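(R)-specific enoyl-CoA hydratase (Pseudomonas aeruginosa, PDB 5CPG) catalyses the reversible (R)-specific addition of water to trans-2-enoyl-CoA thioesters, giving (R)-3-hydroxyacyl-CoA. Local coordinates at residues Met61-Leu66 / Gln127-Glu132; Ala69-Val74 / Pro78-Leu83; Leu103-Lys108 / Val114-Arg119. All coordinates share one frame; numbering follows the deposited sequence.

Contact 1: residues Met61-Leu66 / Gln127-Glu132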
ATOM      1  N   MET A  61       3.163   4.785   2.286  1.00  8.47           N
ATOM      2  CA  MET A  61       2.471   3.533   2.044  1.00  6.56           C
ATOM      3  C   MET A  61       3.274   2.522   1.207  1.00  5.62           C
ATOM      4  O   MET A  61       2.825   1.397   1.040  1.00  6.54           O
ATOM      5  CB  MET A  61       1.119   3.826   1.378  1.00  7.78           C
ATOM      6  CG  MET A  61       0.176   2.661   1.156  1.00  9.49           C
ATOM      7  SD  MET A  61      -0.253   1.795   2.675  1.00  8.48           S
ATOM      8  CE  MET A  61      -1.357   3.001   3.418  1.00 10.67           C
ATOM      9  N   LEU A  62       4.441   2.927   0.680  1.00  6.64           N
ATOM     10  CA  LEU A  62       5.348   1.951   0.057  1.00  4.69           C
ATOM     11  C   LEU A  62       5.644   0.819   1.077  1.00  4.74           C
ATOM     12  O   LEU A  62       5.709  -0.362   0.705  1.00  6.98           O
ATOM     13  CB  LEU A  62       6.638   2.616  -0.432  1.00  5.59           C
ATOM     14  CG  LEU A  62       7.704   1.673  -1.044  1.00  7.25           C
ATOM     15  CD1 LEU A  62       7.165   0.975  -2.280  1.00  5.77           C
ATOM     16  CD2 LEU A  62       8.980   2.437  -1.366  1.00 11.24           C
ATOM     17  N   SER A  63       5.766   1.135   2.360  1.00  4.73           N
ATOM     18  CA  SER A  63       5.990   0.062   3.316  1.00  8.62           C
ATOM     19  C   SER A  63       4.817  -0.907   3.428  1.00  5.53           C
ATOM     20  O   SER A  63       5.042  -2.082   3.687  1.00  8.01           O
ATOM     21  CB  SER A  63       6.293   0.622   4.701  1.00  9.77           C
ATOM     22  OG  SER A  63       7.579   1.213   4.720  1.00 13.97           O
ATOM     23  N   GLY A  64       3.576  -0.420   3.247  1.00  7.70           N
ATOM     24  CA  GLY A  64       2.435  -1.329   3.273  1.00  8.44           C
ATOM     25  C   GLY A  64       2.526  -2.278   2.096  1.00  5.73           C
ATOM     26  O   GLY A  64       2.240  -3.437   2.207  1.00  6.92           O
ATOM     27  N   ALA A  65       2.930  -1.759   0.941  1.00  5.30           N
ATOM     28  CA  ALA A  65       3.151  -2.611  -0.194  1.00  5.01           C
ATOM     29  C   ALA A  65       4.189  -3.713   0.072  1.00  5.90           C
ATOM     30  O   ALA A  65       3.968  -4.882  -0.261  1.00  6.39           O
ATOM     31  CB  ALA A  65       3.567  -1.758  -1.415  1.00  4.82           C
ATOM     32  N   LEU A  66       5.319  -3.338   0.646  1.00  6.99           N
ATOM     33  CA  LEU A  66       6.390  -4.310   0.927  1.00  5.19           C
ATOM     34  C   LEU A  66       5.935  -5.347   1.947  1.00  5.51           C
ATOM     35  O   LEU A  66       6.181  -6.521   1.769  1.00  7.06           O
ATOM     36  CB  LEU A  66       7.643  -3.567   1.434  1.00  4.50           C
ATOM     37  CG  LEU A  66       8.229  -2.636   0.365  1.00  9.50           C
ATOM     38  CD1 LEU A  66       9.371  -1.845   0.977  1.00  9.08           C
ATOM     39  CD2 LEU A  66       8.726  -3.475  -0.832  1.00  8.68           C
ATOM     40  N   GLN A 127      13.292   1.799  13.364  1.00 14.77           N
ATOM     41  CA  GLN A 127      11.993   1.320  12.847  1.00 10.62           C
ATOM     42  C   GLN A 127      11.245   2.437  12.089  1.00 13.53           C
ATOM     43  O   GLN A 127      11.066   3.542  12.586  1.00 12.77           O
ATOM     44  CB  GLN A 127      11.151   0.760  14.008  1.00 12.46           C
ATOM     45  CG  GLN A 127       9.848   0.101  13.556  1.00 16.78           C
ATOM     46  CD  GLN A 127       9.220  -0.731  14.662  1.00 18.68           C
ATOM     47  OE1 GLN A 127       9.672  -0.692  15.790  1.00 24.01           O
ATOM     48  NE2 GLN A 127       8.194  -1.500  14.331  1.00 16.99           N
ATOM     49  N   VAL A 128      10.806   2.157  10.864  1.00 10.82           N
ATOM     50  CA  VAL A 128      10.082   3.161  10.092  1.00  9.23           C
ATOM     51  C   VAL A 128       8.570   2.911  10.080  1.00 11.77           C
ATOM     52  O   VAL A 128       7.796   3.832   9.932  1.00  8.93           O
ATOM     53  CB  VAL A 128      10.621   3.253   8.669  1.00 12.20           C
ATOM     54  CG1 VAL A 128      12.086   3.663   8.705  1.00 13.01           C
ATOM     55  CG2 VAL A 128      10.470   1.959   7.935  1.00 12.65           C
ATOM     56  N   VAL A 129       8.179   1.674  10.305  1.00 10.27           N
ATOM     57  CA  VAL A 129       6.756   1.304  10.371  1.00 10.02           C
ATOM     58  C   VAL A 129       6.562   0.230  11.417  1.00  6.94           C
ATOM     59  O   VAL A 129       7.353  -0.700  11.533  1.00 10.57           O
ATOM     60  CB  VAL A 129       6.215   0.787   8.973  1.00  9.70           C
ATOM     61  CG1 VAL A 129       4.837   0.145   9.102  1.00 13.08           C
ATOM     62  CG2 VAL A 129       6.157   1.896   8.019  1.00 12.18           C
ATOM     63  N   ASP A 130       5.475   0.358  12.177  1.00  6.72           N
ATOM     64  CA  ASP A 130       5.062  -0.693  13.074  1.00 11.71           C
ATOM     65  C   ASP A 130       3.641  -1.073  12.708  1.00  7.15           C
ATOM     66  O   ASP A 130       2.881  -0.254  12.189  1.00 11.02           O
ATOM     67  CB  ASP A 130       5.130  -0.220  14.535  1.00 12.77           C
ATOM     68  CG  ASP A 130       5.019  -1.351  15.509  1.00 16.41           C
ATOM     69  OD1 ASP A 130       5.443  -2.478  15.172  1.00 16.70           O
ATOM     70  OD2 ASP A 130       4.461  -1.122  16.607  1.00 18.97           O
ATOM     71  N   GLY A 131       3.260  -2.294  13.001  1.00  8.38           N
ATOM     72  CA  GLY A 131       1.889  -2.671  12.692  1.00 13.21           C
ATOM     73  C   GLY A 131       1.637  -4.144  12.826  1.00 12.96           C
ATOM     74  O   GLY A 131       2.496  -4.918  13.226  1.00  9.62           O
ATOM     75  N   GLU A 132       0.411  -4.547  12.501  1.00 10.96           N
ATOM     76  CA  GLU A 132       0.079  -5.946  12.558  1.00  6.67           C
ATOM     77  C   GLU A 132      -0.927  -6.301  11.451  1.00  8.86           C
ATOM     78  O   GLU A 132      -1.695  -5.446  11.004  1.00  8.31           O
ATOM     79  CB  GLU A 132      -0.470  -6.299  13.960  1.00 16.91           C
ATOM     80  CG  GLU A 132      -1.475  -5.278  14.548  1.00 22.15           C
ATOM     81  CD  GLU A 132      -0.849  -4.010  15.229  1.00 33.30           C
ATOM     82  OE1 GLU A 132       0.331  -4.029  15.667  1.00 32.63           O
ATOM     83  OE2 GLU A 132      -1.571  -2.980  15.343  1.00 25.70           O
TER

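Contact 2: residues Ala69-Val74 / Pro78-Leu83. With GOL (glycerol), chain C.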
ATOM      1  N   ALA A  69       3.703  -7.914   0.312  1.00  4.86           N
ATOM      2  CA  ALA A  69       4.437  -8.875  -0.540  1.00  5.77           C
ATOM      3  C   ALA A  69       5.203  -9.889   0.346  1.00  8.04           C
ATOM      4  O   ALA A  69       5.322 -11.070  -0.020  1.00  9.44           O
ATOM      5  CB  ALA A  69       5.387  -8.138  -1.495  1.00  5.22           C
ATOM      6  N   ALA A  70       5.716  -9.434   1.493  1.00  7.21           N
ATOM      7  CA  ALA A  70       6.411 -10.353   2.411  1.00  6.47           C
ATOM      8  C   ALA A  70       5.455 -11.427   2.867  1.00  5.69           C
ATOM      9  O   ALA A  70       5.790 -12.595   2.927  1.00  8.84           O
ATOM     10  CB  ALA A  70       6.961  -9.611   3.615  1.00  7.05           C
ATOM     11  N   ILE A  71       4.242 -11.025   3.201  1.00  6.43           N
ATOM     12  CA  ILE A  71       3.275 -11.989   3.724  1.00  7.05           C
ATOM     13  C   ILE A  71       2.876 -12.956   2.606  1.00  9.21           C
ATOM     14  O   ILE A  71       2.851 -14.184   2.755  1.00  9.91           O
ATOM     15  CB  ILE A  71       2.050 -11.261   4.276  1.00  6.24           C
ATOM     16  CG1 ILE A  71       2.431 -10.427   5.526  1.00  7.45           C
ATOM     17  CG2 ILE A  71       0.878 -12.238   4.502  1.00  7.63           C
ATOM     18  CD1 ILE A  71       1.240  -9.635   6.069  1.00 10.23           C
ATOM     19  N   ALA A  72       2.613 -12.385   1.431  1.00  6.98           N
ATOM     20  CA  ALA A  72       2.162 -13.177   0.306  1.00  9.61           C
ATOM     21  C   ALA A  72       3.189 -14.073  -0.324  1.00  7.89           C
ATOM     22  O   ALA A  72       2.800 -15.068  -0.944  1.00 10.98           O
ATOM     23  CB  ALA A  72       1.594 -12.247  -0.780  1.00 12.77           C
ATOM     24  N   THR A  73       4.471 -13.721  -0.212  1.00  8.58           N
ATOM     25  CA  THR A  73       5.502 -14.524  -0.898  1.00 10.42           C
ATOM     26  C   THR A  73       6.468 -15.236   0.032  1.00 11.57           C
ATOM     27  O   THR A  73       7.194 -16.141  -0.445  1.00 13.11           O
ATOM     28  CB  THR A  73       6.343 -13.683  -1.914  1.00 12.48           C
ATOM     29  OG1 THR A  73       7.148 -12.701  -1.257  1.00 12.69           O
ATOM     30  CG2 THR A  73       5.410 -12.965  -2.918  1.00 10.58           C
ATOM     31  N   VAL A  74       6.495 -14.864   1.309  1.00  7.97           N
ATOM     32  CA  VAL A  74       7.509 -15.446   2.220  1.00 11.95           C
ATOM     33  C   VAL A  74       6.835 -16.144   3.397  1.00 14.22           C
ATOM     34  O   VAL A  74       7.020 -17.340   3.554  1.00 14.60           O
ATOM     35  CB  VAL A  74       8.503 -14.406   2.753  1.00 14.42           C
ATOM     36  CG1 VAL A  74       9.537 -15.087   3.648  1.00 11.19           C
ATOM     37  CG2 VAL A  74       9.218 -13.711   1.596  1.00 13.81           C
ATOM     38  N   PRO A  78       2.394 -18.287  -0.522  1.00 14.58           N
ATOM     39  CA  PRO A  78       1.253 -18.563  -1.412  1.00 16.83           C
ATOM     40  C   PRO A  78       0.044 -19.256  -0.767  1.00 15.54           C
ATOM     41  O   PRO A  78       0.219 -20.190   0.001  1.00 18.19           O
ATOM     42  CB  PRO A  78       1.878 -19.450  -2.490  1.00 20.00           C
ATOM     43  CG  PRO A  78       3.268 -18.964  -2.575  1.00 18.23           C
ATOM     44  CD  PRO A  78       3.685 -18.602  -1.163  1.00 15.71           C
ATOM     45  N   GLY A  79      -1.163 -18.770  -1.063  1.00 14.34           N
ATOM     46  CA  GLY A  79      -2.380 -19.306  -0.503  1.00 17.28           C
ATOM     47  C   GLY A  79      -2.956 -18.510   0.670  1.00 14.10           C
ATOM     48  O   GLY A  79      -4.017 -18.802   1.137  1.00 18.90           O
ATOM     49  N   THR A  80      -2.233 -17.501   1.137  1.00 11.06           N
ATOM     50  CA  THR A  80      -2.695 -16.633   2.213  1.00 11.83           C
ATOM     51  C   THR A  80      -3.781 -15.659   1.773  1.00 15.61           C
ATOM     52  O   THR A  80      -3.712 -15.116   0.671  1.00 14.99           O
ATOM     53  CB  THR A  80      -1.519 -15.839   2.755  1.00  9.24           C
ATOM     54  OG1 THR A  80      -0.502 -16.759   3.163  1.00 11.73           O
ATOM     55  CG2 THR A  80      -1.907 -14.962   3.932  1.00  9.07           C
ATOM     56  N   ILE A  81      -4.775 -15.455   2.634  1.00  7.64           N
ATOM     57  CA  ILE A  81      -5.827 -14.479   2.418  1.00  9.14           C
ATOM     58  C   ILE A  81      -5.612 -13.303   3.372  1.00  7.91           C
ATOM     59  O   ILE A  81      -5.397 -13.488   4.562  1.00  8.16           O
ATOM     60  CB  ILE A  81      -7.215 -15.074   2.622  1.00 11.86           C
ATOM     61  CG1 ILE A  81      -7.417 -16.187   1.586  1.00 15.48           C
ATOM     62  CG2 ILE A  81      -8.284 -14.017   2.440  1.00 15.67           C
ATOM     63  CD1 ILE A  81      -8.791 -16.811   1.659  1.00 30.07           C
ATOM     64  N   TYR A  82      -5.597 -12.092   2.822  1.00  7.69           N
ATOM     65  CA  TYR A  82      -5.380 -10.872   3.605  1.00  7.24           C
ATOM     66  C   TYR A  82      -6.665 -10.393   4.152  1.00  8.65           C
ATOM     67  O   TYR A  82      -7.594 -10.112   3.390  1.00 13.15           O
ATOM     68  CB  TYR A  82      -4.687  -9.856   2.679  1.00  9.90           C
ATOM     69  CG  TYR A  82      -3.706  -8.844   3.272  1.00  8.69           C
ATOM     70  CD1 TYR A  82      -3.311  -8.859   4.590  1.00  8.92           C
ATOM     71  CD2 TYR A  82      -3.095  -7.934   2.429  1.00  7.53           C
ATOM     72  CE1 TYR A  82      -2.369  -7.905   5.082  1.00  8.38           C
ATOM     73  CE2 TYR A  82      -2.157  -6.990   2.903  1.00  8.05           C
ATOM     74  CZ  TYR A  82      -1.797  -6.990   4.199  1.00  9.14           C
ATOM     75  OH  TYR A  82      -0.873  -6.043   4.570  1.00  9.96           O
ATOM     76  N   LEU A  83      -6.771 -10.341   5.481  1.00  6.28           N
ATOM     77  CA  LEU A  83      -8.016  -9.884   6.084  1.00  6.41           C
ATOM     78  C   LEU A  83      -7.916  -8.453   6.572  1.00  8.95           C
ATOM     79  O   LEU A  83      -8.890  -7.728   6.496  1.00  8.53           O
ATOM     80  CB  LEU A  83      -8.428 -10.774   7.236  1.00  8.41           C
ATOM     81  CG  LEU A  83      -8.634 -12.221   6.813  1.00 10.47           C
ATOM     82  CD1 LEU A  83      -8.920 -13.014   8.053  1.00 11.31           C
ATOM     83  CD2 LEU A  83      -9.832 -12.300   5.880  1.00 14.22           C
TER
HETATM   84  C1  GOL C 201      -1.286 -14.556  -1.835  1.00 33.23           C
HETATM   85  O1  GOL C 201      -0.410 -15.424  -1.128  1.00 25.37           O
HETATM   86  C2  GOL C 201      -1.850 -15.144  -3.132  1.00 35.86           C
HETATM   87  O2  GOL C 201      -1.622 -16.538  -3.162  1.00 32.30           O
HETATM   88  C3  GOL C 201      -3.360 -14.920  -3.167  1.00 40.73           C
HETATM   89  O3  GOL C 201      -3.923 -15.633  -2.076  1.00 38.10           O

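Contact 3: residues Leu103-Lys108 / Val114-Arg119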
ATOM      1  N   LEU A 103       8.608 -10.008   9.722  1.00  7.43           N
ATOM      2  CA  LEU A 103       7.298 -10.577  10.057  1.00  9.80           C
ATOM      3  C   LEU A 103       7.480 -11.437  11.278  1.00 10.70           C
ATOM      4  O   LEU A 103       8.485 -12.127  11.400  1.00 11.71           O
ATOM      5  CB  LEU A 103       6.740 -11.430   8.919  1.00  8.62           C
ATOM      6  CG  LEU A 103       6.560 -10.733   7.571  1.00  7.88           C
ATOM      7  CD1 LEU A 103       5.985 -11.733   6.580  1.00 10.89           C
ATOM      8  CD2 LEU A 103       5.649  -9.510   7.761  1.00  8.80           C
ATOM      9  N   GLU A 104       6.478 -11.476  12.146  1.00 10.85           N
ATOM     10  CA  GLU A 104       6.544 -12.434  13.252  1.00 11.54           C
ATOM     11  C   GLU A 104       5.153 -12.983  13.562  1.00 15.04           C
ATOM     12  O   GLU A 104       4.229 -12.199  13.708  1.00 14.08           O
ATOM     13  CB  GLU A 104       7.095 -11.769  14.509  1.00 11.08           C
ATOM     14  CG  GLU A 104       7.274 -12.790  15.660  1.00 16.12           C
ATOM     15  CD  GLU A 104       7.720 -12.125  16.969  1.00 29.52           C
ATOM     16  OE1 GLU A 104       8.213 -10.973  16.931  1.00 23.21           O
ATOM     17  OE2 GLU A 104       7.558 -12.760  18.044  1.00 26.54           O
ATOM     18  N   VAL A 105       5.020 -14.303  13.690  1.00 10.18           N
ATOM     19  CA  VAL A 105       3.709 -14.874  14.040  1.00 14.66           C
ATOM     20  C   VAL A 105       3.378 -14.563  15.511  1.00 16.71           C
ATOM     21  O   VAL A 105       4.144 -14.938  16.410  1.00 17.05           O
ATOM     22  CB  VAL A 105       3.659 -16.386  13.812  1.00  9.60           C
ATOM     23  CG1 VAL A 105       2.307 -16.925  14.320  1.00 12.72           C
ATOM     24  CG2 VAL A 105       3.911 -16.769  12.323  1.00 10.40           C
ATOM     25  N   LEU A 106       2.279 -13.837  15.765  1.00 11.05           N
ATOM     26  CA  LEU A 106       1.956 -13.425  17.140  1.00 12.76           C
ATOM     27  C   LEU A 106       0.961 -14.390  17.774  1.00 20.60           C
ATOM     28  O   LEU A 106       1.085 -14.747  18.951  1.00 17.10           O
ATOM     29  CB  LEU A 106       1.370 -12.004  17.197  1.00 11.80           C
ATOM     30  CG  LEU A 106       2.237 -10.804  16.833  1.00  8.80           C
ATOM     31  CD1 LEU A 106       1.434  -9.554  16.913  1.00 16.29           C
ATOM     32  CD2 LEU A 106       3.486 -10.705  17.793  1.00 12.62           C
ATOM     33  N   GLU A 107      -0.019 -14.816  16.995  1.00 14.33           N
ATOM     34  CA  GLU A 107      -1.118 -15.651  17.484  1.00 13.70           C
ATOM     35  C   GLU A 107      -1.634 -16.537  16.372  1.00 16.44           C
ATOM     36  O   GLU A 107      -1.750 -16.067  15.246  1.00 16.30           O
ATOM     37  CB  GLU A 107      -2.282 -14.788  18.003  1.00 18.30           C
ATOM     38  CG  GLU A 107      -1.906 -13.755  19.050  1.00 22.46           C
ATOM     39  CD  GLU A 107      -3.006 -12.757  19.353  1.00 41.53           C
ATOM     40  OE1 GLU A 107      -4.192 -13.151  19.434  1.00 41.54           O
ATOM     41  OE2 GLU A 107      -2.680 -11.566  19.517  1.00 38.21           O
ATOM     42  N   LYS A 108      -1.961 -17.787  16.685  1.00 13.47           N
ATOM     43  CA  LYS A 108      -2.749 -18.629  15.806  1.00 11.35           C
ATOM     44  C   LYS A 108      -4.177 -18.703  16.347  1.00 15.37           C
ATOM     45  O   LYS A 108      -4.384 -18.948  17.531  1.00 13.56           O
ATOM     46  CB  LYS A 108      -2.131 -20.003  15.678  1.00 16.03           C
ATOM     47  CG  LYS A 108      -0.804 -19.942  14.891  1.00 12.97           C
ATOM     48  CD  LYS A 108      -0.061 -21.279  14.886  1.00 16.05           C
ATOM     49  CE  LYS A 108      -0.878 -22.388  14.257  1.00 19.54           C
ATOM     50  NZ  LYS A 108      -0.059 -23.630  14.108  1.00 21.62           N
ATOM     51  N   VAL A 114      -4.355 -15.967  11.517  1.00 10.34           N
ATOM     52  CA  VAL A 114      -3.073 -15.660  12.147  1.00  9.04           C
ATOM     53  C   VAL A 114      -2.955 -14.166  12.317  1.00 11.28           C
ATOM     54  O   VAL A 114      -3.407 -13.411  11.449  1.00  8.79           O
ATOM     55  CB  VAL A 114      -1.910 -16.205  11.306  1.00 12.45           C
ATOM     56  CG1 VAL A 114      -0.557 -15.797  11.865  1.00 12.48           C
ATOM     57  CG2 VAL A 114      -1.968 -17.724  11.195  1.00 13.78           C
ATOM     58  N   ARG A 115      -2.462 -13.730  13.481  1.00  6.22           N
ATOM     59  CA  ARG A 115      -2.080 -12.349  13.702  1.00  8.83           C
ATOM     60  C   ARG A 115      -0.559 -12.258  13.564  1.00 12.29           C
ATOM     61  O   ARG A 115       0.167 -13.014  14.197  1.00 10.40           O
ATOM     62  CB  ARG A 115      -2.564 -11.873  15.091  1.00 15.23           C
ATOM     63  CG  ARG A 115      -2.131 -10.494  15.470  1.00 17.10           C
ATOM     64  CD  ARG A 115      -2.846  -9.944  16.708  1.00 32.05           C
ATOM     65  NE  ARG A 115      -4.248  -9.697  16.399  1.00 53.64           N
ATOM     66  CZ  ARG A 115      -5.260 -10.408  16.887  1.00 56.33           C
ATOM     67  NH1 ARG A 115      -6.504 -10.108  16.530  1.00 51.52           N
ATOM     68  NH2 ARG A 115      -5.025 -11.405  17.737  1.00 50.46           N
ATOM     69  N   MET A 116      -0.092 -11.377  12.679  1.00  7.95           N
ATOM     70  CA  MET A 116       1.307 -11.313  12.269  1.00 10.39           C
ATOM     71  C   MET A 116       1.810  -9.943  12.599  1.00 12.40           C
ATOM     72  O   MET A 116       1.166  -8.938  12.218  1.00 11.17           O
ATOM     73  CB  MET A 116       1.447 -11.583  10.757  1.00 11.66           C
ATOM     74  CG  MET A 116       2.865 -11.687  10.282  1.00 18.00           C
ATOM     75  SD  MET A 116       3.555 -13.354  10.484  1.00 23.14           S
ATOM     76  CE  MET A 116       2.225 -14.254   9.720  1.00 16.22           C
ATOM     77  N   ALA A 117       2.915  -9.851  13.344  1.00  9.00           N
ATOM     78  CA  ALA A 117       3.515  -8.544  13.543  1.00  6.57           C
ATOM     79  C   ALA A 117       4.207  -8.159  12.227  1.00  8.82           C
ATOM     80  O   ALA A 117       4.761  -9.030  11.570  1.00  8.69           O
ATOM     81  CB  ALA A 117       4.523  -8.566  14.681  1.00 16.17           C
ATOM     82  N   THR A 118       4.136  -6.889  11.830  1.00  7.18           N
ATOM     83  CA  THR A 118       4.696  -6.462  10.541  1.00  8.86           C
ATOM     84  C   THR A 118       5.503  -5.196  10.777  1.00  6.80           C
ATOM     85  O   THR A 118       4.955  -4.113  10.859  1.00  9.36           O
ATOM     86  CB  THR A 118       3.589  -6.224   9.472  1.00  8.67           C
ATOM     87  OG1 THR A 118       2.701  -5.204   9.944  1.00  7.19           O
ATOM     88  CG2 THR A 118       2.771  -7.496   9.244  1.00  5.27           C
ATOM     89  N   ARG A 119       6.821  -5.331  10.959  1.00  7.30           N
ATOM     90  CA  ARG A 119       7.669  -4.198  11.297  1.00  6.48           C
ATOM     91  C   ARG A 119       8.586  -3.899  10.125  1.00  6.56           C
ATOM     92  O   ARG A 119       8.956  -4.833   9.400  1.00 11.66           O
ATOM     93  CB  ARG A 119       8.523  -4.501  12.546  1.00  8.92           C
ATOM     94  CG  ARG A 119       7.682  -5.051  13.729  1.00 16.61           C
ATOM     95  CD  ARG A 119       8.561  -5.767  14.765  1.00 17.83           C
ATOM     96  NE  ARG A 119       7.725  -6.422  15.801  1.00 19.57           N
ATOM     97  CZ  ARG A 119       7.792  -7.707  16.147  1.00 16.77           C
ATOM     98  NH1 ARG A 119       8.683  -8.528  15.602  1.00 22.12           N
ATOM     99  NH2 ARG A 119       6.987  -8.169  17.097  1.00 26.73           N
TER

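Contact 1: residues Met61-Leu66 / Gln127-Glu132
S63 and V129 meet without any flat side chain between them; the flat groups, the Q127 amide and D130 carboxylate, lie on the strand, remote from the helix. NE2 of Q127 reaches V129 O at 3.0 Å, with the acceptor close to the amide plane but the donor standing 37° above the plane of the V129 carbonyl. A second, weak bond runs from NE2 to D130 OD1. One strand methyl, V129 CG2, meets the S63 arm from the helix, 3.6 Å from S63 CB and 3.7 Å from S63 OG. That methyl sits beside the V129 backbone N, while CG1 takes the position opposite that N (chi1 169°). V128 CG2 comes no nearer than 4.4 Å to S63 OG. V128 and V129 both pair with V120 in a classic beta bulge, consistent with both CB atoms pointing toward the helix. The S63 and V129 CA atoms are 7.2 Å apart, and the two segments bury 81 Å² in all, a light touch, although S63, V128 and V129 are buried. L62 and A65 pack instead on V34 and F31 of the second subunit. A helix laid against a curved antiparallel sheet is the hallmark of the hotdog fold.

Contact 2: residues Ala69-Val74 / Pro78-Leu83
I71 and T80 form the close-packed side of this contact: I71 CG2 meets T80 CG2 at 3.9 Å, the two side chains crossing at about a right angle. T80 OG1 lies beside its backbone N (chi1 -56°), bonding to G77 O, which leaves CG2 anti to that N and facing I71. The other branch of I71 reaches on, its CD1 approaching Y82 CE1 obliquely at 4.1 Å; the phenol oxygen of Y82 is held by Q85. L103 and A133 also touch I71. Toward the last turn of the helix the contact is looser and more polar, and A72 and T80 are partly exposed. A72 O lies 3.3 Å from P78 N, which carries no hydrogen to share. A glycerol, probably from the crystallisation liquor, rather than side-chain packing joins the segments here: its O1 donates to A72 O at 3.2 Å and its O3 to T80 O at 2.8 Å, while G79 N gives its O2 a nearly straight bond (3.1 Å, 171°). A72 O also accepts from N39 of the second subunit. This is the connection from the central helix of the hotdog fold through residues 74-80 to strand 81-89, whose L83 bonds to the second subunit.

Contact 3: residues Leu103-Lys108 / Val114-Arg119
E104 and R119 are brought together by two stretched chains: E104 sends CG opposite its backbone N (chi1 -176°) and stays extended, and R119 is straight from CG to NE. R119 grips one oxygen end-on with two nitrogens, NH1 at 2.8 Å and NH2 at 3.1 Å from E104 OE1. That oxygen lies in the guanidinium plane, yet the carboxylate is turned 64° against it. A117 CB rests on one guanidinium face, and E102 also pairs ionically with NH1. R115 is bent at chi3 (-69°), which lays it alongside E107 and puts NH2 2.6 Å from E107 OE1 in a second salt bridge; its NE bonds to a glycerol, probably from the crystallisation liquor. Both pairs sit on one face of an antiparallel beta hairpin, in which E104 and A117 are a hydrogen-bonded pair (E104 N to A117 O 3.0 Å, A117 N to E104 O 2.7 Å). The register slips at a classic bulge, where L106 N (2.8 Å) and, weakly, E107 N donate to R115 O. From the bulge, L106 CG packs on A117 CB. On the other face V105 CG2 meets M116 SD at 3.9 Å, while L103 and T118 touch I71 of helix 62-73.

In the fold
The sheet is common to all three contacts, and contacts 1 and 2 share helix 62-73, using opposite ends of it, their centres about 15 Å apart. Contact 3 lies further along the sheet, its centre about 14 Å from that of contact 1 and about 12 Å from that of contact 2. G131 O and T118 N, 2.9 Å apart in a probable hydrogen bond, tie contacts 1 and 3; L103 CD1, 3.8 Å from A70 O, links contacts 3 and 2. Contacts 1 and 2 also touch the second subunit. Besides the glycerol within contact 2, another lies about 4 Å from the Y82 side chain, and a glycerol lies about 3 Å from that of R115, all probably from the crystallisation liquor.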